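Local structure of DspB (1YHT) at residues L115-V128 against D146-M160. The protein hydrolyses terminal N-acetylhexosamine residues as a family 20 glycoside hydrolase and, as a biofilm-releasing enzyme, probably cleaves the N-acetylglucosamine polymer of the biofilm matrix. Residues are numbered along the deposited sequence; the frame is centred on the assembly and turned at random.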
loop_
_atom_site.group_PDB
_atom_site.type_symbol
_atom_site.label_atom_id
_atom_site.label_comp_id
_atom_site.label_asym_id
_atom_site.label_seq_id
_atom_site.Cartn_x
_atom_site.Cartn_y
_atom_site.Cartn_z
ATOM N N LEU A 115 4.865 -1.195 -4.742
ATOM C CA LEU A 115 5.434 -2.474 -5.115
ATOM C C LEU A 115 5.948 -3.086 -3.821
ATOM O O LEU A 115 7.016 -2.753 -3.368
ATOM C CB LEU A 115 6.554 -2.262 -6.153
ATOM C CG LEU A 115 7.079 -3.502 -6.870
ATOM C CD1 LEU A 115 6.020 -4.067 -7.797
ATOM C CD2 LEU A 115 8.373 -3.180 -7.619
ATOM N N ASP A 116 5.135 -3.946 -3.210
ATOM C CA ASP A 116 5.407 -4.416 -1.872
ATOM C C ASP A 116 6.523 -5.491 -1.910
ATOM O O ASP A 116 6.630 -6.288 -2.854
ATOM C CB ASP A 116 4.124 -4.945 -1.197
ATOM C CG ASP A 116 4.217 -4.986 0.316
ATOM O OD1 ASP A 116 5.350 -4.869 0.867
ATOM O OD2 ASP A 116 3.137 -5.179 0.951
ATOM N N SER A 117 7.357 -5.425 -0.895
ATOM C CA SER A 117 8.464 -6.355 -0.662
ATOM C C SER A 117 8.981 -6.070 0.739
ATOM O O SER A 117 8.692 -5.005 1.313
ATOM C CB SER A 117 9.557 -6.233 -1.711
ATOM O OG SER A 117 10.509 -5.222 -1.423
ATOM N N PRO A 118 9.741 -7.030 1.323
ATOM C CA PRO A 118 10.144 -8.326 0.787
ATOM C C PRO A 118 9.104 -9.426 0.825
ATOM O O PRO A 118 9.322 -10.465 0.193
ATOM C CB PRO A 118 11.312 -8.743 1.720
ATOM C CG PRO A 118 11.084 -8.065 2.947
ATOM C CD PRO A 118 10.317 -6.785 2.646
ATOM N N ASN A 119 8.026 -9.235 1.585
ATOM C CA ASN A 119 6.910 -10.196 1.626
ATOM C C ASN A 119 5.799 -9.687 0.667
ATOM O O ASN A 119 6.060 -8.792 -0.147
ATOM C CB ASN A 119 6.480 -10.399 3.101
ATOM C CG ASN A 119 5.956 -11.830 3.407
ATOM O OD1 ASN A 119 6.582 -12.628 4.181
ATOM N ND2 ASN A 119 4.802 -12.160 2.837
ATOM N N HIS A 120 4.586 -10.236 0.763
ATOM C CA HIS A 120 3.433 -9.719 0.017
ATOM C C HIS A 120 3.762 -9.565 -1.485
ATOM O O HIS A 120 3.403 -8.576 -2.143
ATOM C CB HIS A 120 2.945 -8.419 0.667
ATOM C CG HIS A 120 2.203 -8.630 1.954
ATOM N ND1 HIS A 120 0.942 -9.187 1.996
ATOM C CD2 HIS A 120 2.544 -8.374 3.246
ATOM C CE1 HIS A 120 0.543 -9.274 3.259
ATOM N NE2 HIS A 120 1.487 -8.766 4.039
ATOM N N MET A 121 4.436 -10.580 -2.043
ATOM C CA MET A 121 4.871 -10.508 -3.449
ATOM C C MET A 121 4.793 -11.803 -4.198
ATOM O O MET A 121 5.482 -11.977 -5.202
ATOM C CB MET A 121 6.268 -9.855 -3.563
ATOM C CG MET A 121 7.400 -10.537 -2.856
ATOM S SD MET A 121 9.015 -9.749 -3.038
ATOM C CE MET A 121 9.044 -9.419 -4.795
ATOM N N THR A 122 3.926 -12.715 -3.758
ATOM C CA THR A 122 3.812 -14.019 -4.408
ATOM C C THR A 122 3.397 -13.931 -5.875
ATOM O O THR A 122 3.869 -14.702 -6.674
ATOM C CB THR A 122 2.909 -14.980 -3.646
ATOM O OG1 THR A 122 3.358 -15.040 -2.293
ATOM C CG2 THR A 122 2.984 -16.382 -4.233
ATOM N N ALA A 123 2.516 -13.006 -6.227
ATOM C CA ALA A 123 2.069 -12.911 -7.613
ATOM C C ALA A 123 3.268 -12.620 -8.544
ATOM O O ALA A 123 3.399 -13.189 -9.620
ATOM C CB ALA A 123 1.004 -11.840 -7.743
ATOM N N ILE A 124 4.138 -11.723 -8.114
ATOM C CA ILE A 124 5.384 -11.455 -8.840
ATOM C C ILE A 124 6.202 -12.739 -8.999
ATOM O O ILE A 124 6.658 -13.038 -10.083
ATOM C CB ILE A 124 6.215 -10.402 -8.109
ATOM C CG1 ILE A 124 5.564 -9.000 -8.252
ATOM C CG2 ILE A 124 7.623 -10.376 -8.626
ATOM C CD1 ILE A 124 6.103 -7.950 -7.286
ATOM N N PHE A 125 6.407 -13.475 -7.911
ATOM C CA PHE A 125 7.129 -14.770 -7.990
ATOM C C PHE A 125 6.505 -15.697 -9.045
ATOM O O PHE A 125 7.190 -16.319 -9.866
ATOM C CB PHE A 125 7.079 -15.486 -6.640
ATOM C CG PHE A 125 7.844 -14.792 -5.511
ATOM C CD1 PHE A 125 8.841 -13.889 -5.759
ATOM C CD2 PHE A 125 7.581 -15.137 -4.207
ATOM C CE1 PHE A 125 9.569 -13.307 -4.708
ATOM C CE2 PHE A 125 8.291 -14.550 -3.131
ATOM C CZ PHE A 125 9.279 -13.648 -3.392
ATOM N N LYS A 126 5.185 -15.795 -9.024
ATOM C CA LYS A 126 4.519 -16.705 -9.928
ATOM C C LYS A 126 4.702 -16.274 -11.397
ATOM O O LYS A 126 4.899 -17.115 -12.256
ATOM C CB LYS A 126 3.049 -16.827 -9.566
ATOM C CG LYS A 126 2.810 -17.491 -8.172
ATOM C CD LYS A 126 3.681 -18.775 -7.984
ATOM C CE LYS A 126 3.260 -19.678 -6.812
ATOM N NZ LYS A 126 4.139 -20.931 -6.815
ATOM N N LEU A 127 4.655 -14.974 -11.691
ATOM C CA LEU A 127 4.945 -14.493 -13.068
ATOM C C LEU A 127 6.398 -14.710 -13.516
ATOM O O LEU A 127 6.653 -15.044 -14.690
ATOM C CB LEU A 127 4.570 -13.008 -13.193
ATOM C CG LEU A 127 3.075 -12.695 -13.118
ATOM C CD1 LEU A 127 2.851 -11.212 -12.889
ATOM C CD2 LEU A 127 2.385 -13.202 -14.373
ATOM N N VAL A 128 7.333 -14.448 -12.598
ATOM C CA VAL A 128 8.757 -14.714 -12.823
ATOM C C VAL A 128 9.011 -16.213 -13.105
ATOM O O VAL A 128 9.691 -16.594 -14.062
ATOM C CB VAL A 128 9.611 -14.301 -11.629
ATOM C CG1 VAL A 128 11.064 -14.870 -11.780
ATOM C CG2 VAL A 128 9.661 -12.743 -11.538
ATOM N N ASP A 146 10.464 -18.964 2.295
ATOM C CA ASP A 146 10.060 -19.142 0.906
ATOM C C ASP A 146 9.030 -18.119 0.391
ATOM O O ASP A 146 8.605 -18.184 -0.751
ATOM C CB ASP A 146 9.515 -20.551 0.722
ATOM C CG ASP A 146 9.648 -21.036 -0.721
ATOM O OD1 ASP A 146 10.768 -20.911 -1.317
ATOM O OD2 ASP A 146 8.606 -21.512 -1.252
ATOM N N ASP A 147 8.622 -17.179 1.226
ATOM C CA ASP A 147 7.658 -16.164 0.797
ATOM C C ASP A 147 8.276 -14.762 0.700
ATOM O O ASP A 147 7.556 -13.741 0.683
ATOM C CB ASP A 147 6.429 -16.178 1.720
ATOM C CG ASP A 147 6.770 -15.906 3.183
ATOM O OD1 ASP A 147 7.955 -15.979 3.581
ATOM O OD2 ASP A 147 5.822 -15.641 3.945
ATOM N N GLU A 148 9.611 -14.696 0.649
ATOM C CA GLU A 148 10.269 -13.400 0.562
ATOM C C GLU A 148 11.453 -13.384 -0.397
ATOM O O GLU A 148 12.194 -14.365 -0.530
ATOM C CB GLU A 148 10.697 -12.930 1.938
ATOM C CG GLU A 148 9.570 -12.803 2.951
ATOM C CD GLU A 148 10.044 -12.205 4.261
ATOM O OE1 GLU A 148 11.207 -11.782 4.338
ATOM O OE2 GLU A 148 9.252 -12.111 5.209
ATOM N N ILE A 149 11.630 -12.231 -1.031
ATOM C CA ILE A 149 12.817 -11.952 -1.805
ATOM C C ILE A 149 14.009 -11.938 -0.854
ATOM O O ILE A 149 13.861 -11.588 0.351
ATOM C CB ILE A 149 12.676 -10.576 -2.556
ATOM C CG1 ILE A 149 13.621 -10.499 -3.768
ATOM C CG2 ILE A 149 12.959 -9.437 -1.633
ATOM C CD1 ILE A 149 13.068 -11.072 -5.006
ATOM N N ASP A 150 15.190 -12.302 -1.368
ATOM C CA ASP A 150 16.404 -12.238 -0.549
ATOM C C ASP A 150 16.974 -10.843 -0.487
ATOM O O ASP A 150 17.686 -10.414 -1.404
ATOM C CB ASP A 150 17.477 -13.169 -1.100
ATOM C CG ASP A 150 18.654 -13.325 -0.165
ATOM O OD1 ASP A 150 18.831 -12.531 0.814
ATOM O OD2 ASP A 150 19.439 -14.224 -0.478
ATOM N N ILE A 151 16.706 -10.148 0.613
ATOM C CA ILE A 151 17.112 -8.717 0.730
ATOM C C ILE A 151 18.644 -8.505 0.854
ATOM O O ILE A 151 19.174 -7.353 0.754
ATOM C CB ILE A 151 16.377 -8.055 1.910
ATOM C CG1 ILE A 151 16.665 -8.807 3.224
ATOM C CG2 ILE A 151 14.837 -7.992 1.651
ATOM C CD1 ILE A 151 16.130 -8.084 4.452
ATOM N N THR A 152 19.360 -9.609 1.016
ATOM C CA THR A 152 20.829 -9.614 1.109
ATOM C C THR A 152 21.519 -9.878 -0.225
ATOM O O THR A 152 22.730 -9.679 -0.351
ATOM C CB THR A 152 21.318 -10.674 2.126
ATOM O OG1 THR A 152 21.149 -12.010 1.617
ATOM C CG2 THR A 152 20.533 -10.542 3.431
ATOM N N ASN A 153 20.772 -10.372 -1.205
ATOM C CA ASN A 153 21.319 -10.735 -2.503
ATOM C C ASN A 153 21.317 -9.525 -3.487
ATOM O O ASN A 153 20.273 -9.030 -3.878
ATOM C CB ASN A 153 20.479 -11.888 -3.062
ATOM C CG ASN A 153 21.050 -12.499 -4.341
ATOM O OD1 ASN A 153 21.798 -11.860 -5.073
ATOM N ND2 ASN A 153 20.663 -13.757 -4.617
ATOM N N ALA A 154 22.498 -9.114 -3.927
ATOM C CA ALA A 154 22.637 -7.997 -4.832
ATOM C C ALA A 154 21.762 -8.198 -6.076
ATOM O O ALA A 154 21.175 -7.231 -6.593
ATOM C CB ALA A 154 24.096 -7.809 -5.224
ATOM N N ASP A 155 21.681 -9.442 -6.539
ATOM C CA ASP A 155 20.940 -9.791 -7.733
ATOM C C ASP A 155 19.445 -9.576 -7.516
ATOM O O ASP A 155 18.758 -9.135 -8.403
ATOM C CB ASP A 155 21.232 -11.209 -8.210
ATOM C CG ASP A 155 22.683 -11.389 -8.614
ATOM O OD1 ASP A 155 23.351 -10.375 -8.900
ATOM O OD2 ASP A 155 23.148 -12.533 -8.634
ATOM N N SER A 156 18.992 -9.884 -6.310
ATOM C CA SER A 156 17.637 -9.663 -5.896
ATOM C C SER A 156 17.289 -8.201 -5.847
ATOM O O SER A 156 16.196 -7.795 -6.305
ATOM C CB SER A 156 17.388 -10.354 -4.558
ATOM O OG SER A 156 17.649 -11.753 -4.748
ATOM N N ILE A 157 18.244 -7.399 -5.360
ATOM C CA ILE A 157 18.085 -5.946 -5.343
ATOM C C ILE A 157 18.048 -5.362 -6.762
ATOM O O ILE A 157 17.180 -4.548 -7.085
ATOM C CB ILE A 157 19.186 -5.283 -4.517
ATOM C CG1 ILE A 157 19.085 -5.807 -3.092
ATOM C CG2 ILE A 157 19.061 -3.749 -4.546
ATOM C CD1 ILE A 157 20.333 -5.498 -2.209
ATOM N N THR A 158 18.960 -5.808 -7.610
ATOM C CA THR A 158 18.961 -5.430 -9.017
ATOM C C THR A 158 17.612 -5.773 -9.686
ATOM O O THR A 158 17.045 -4.974 -10.383
ATOM C CB THR A 158 20.130 -6.109 -9.749
ATOM O OG1 THR A 158 21.383 -5.628 -9.207
ATOM C CG2 THR A 158 20.119 -5.763 -11.279
ATOM N N PHE A 159 17.129 -6.988 -9.489
ATOM C CA PHE A 159 15.835 -7.388 -10.023
ATOM C C PHE A 159 14.684 -6.467 -9.583
ATOM O O PHE A 159 13.895 -5.997 -10.427
ATOM C CB PHE A 159 15.488 -8.824 -9.642
ATOM C CG PHE A 159 14.084 -9.167 -9.968
ATOM C CD1 PHE A 159 13.732 -9.465 -11.275
ATOM C CD2 PHE A 159 13.090 -9.087 -8.997
ATOM C CE1 PHE A 159 12.386 -9.735 -11.620
ATOM C CE2 PHE A 159 11.763 -9.322 -9.330
ATOM C CZ PHE A 159 11.412 -9.667 -10.654
ATOM N N MET A 160 14.602 -6.224 -8.273
ATOM C CA MET A 160 13.599 -5.349 -7.671
ATOM C C MET A 160 13.644 -3.979 -8.310
ATOM O O MET A 160 12.600 -3.448 -8.660
ATOM C CB MET A 160 13.778 -5.187 -6.151
ATOM C CG MET A 160 13.273 -6.349 -5.366
ATOM S SD MET A 160 11.589 -6.848 -5.748
ATOM C CE MET A 160 10.640 -5.398 -5.412
HETATM O O HOH W 1 5.505 -13.077 -1.029
#
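In the family 20 TIM barrel, the C-terminal end of parallel strand 110-117 runs into a loop with a cis peptide before Pro118, and this loop meets the segment that leads into helix 154-171. Its one direct backbone bond runs from Ile149 N to Pro118 O (3.2 Å, 150° at the hydrogen), arriving in the carbonyl plane on a lone pair. Glu148 CA adds a bent CA-H...O contact of 3.1 Å to Pro118 O, a weaker supplement to the N-H bond. A water molecule bridges the two segments a second time: it accepts from Met121 N and donates to Asp147 O (2.8 Å). The Pro118 ring rests on branched methyls, its CB lying 3.6 Å from Ile151 CG2 and close to Ile149 CG2 as well. Phe125, with CG anti to its carbonyl carbon (chi1 -67°), presents its ring edge to the Asp147-Ile149 backbone, and its CZ comes within 3.6 Å of Ile149 N.

Next to this, the ends of Met121 and Met160 meet head-on, CE of the former 3.7 Å from SD of the latter. Bends at chi2 and chi3 turn the Met160 methyl toward Leu115 CD2 and Ser117 CB. Farther along helix 122-132, Val128 CG2 packs against Phe159 CZ at 3.6 Å, while Ile124 CG2 meets the edge of that ring. Glu148 runs beside Pro118 in the same direction, and its OE2 accepts from Gly186 N; Ser117 OG bonds to Tyr198 OH of helix 192-208. His120, on the same loop, bonds through NE2 to Glu184. Apolar contacts thus join the helices, whereas at the strand end Pro118 O and the water give partners to Ile149 N, Met121 N and Asp147 O, consistent with a well-defined path for the loop around the cis-proline.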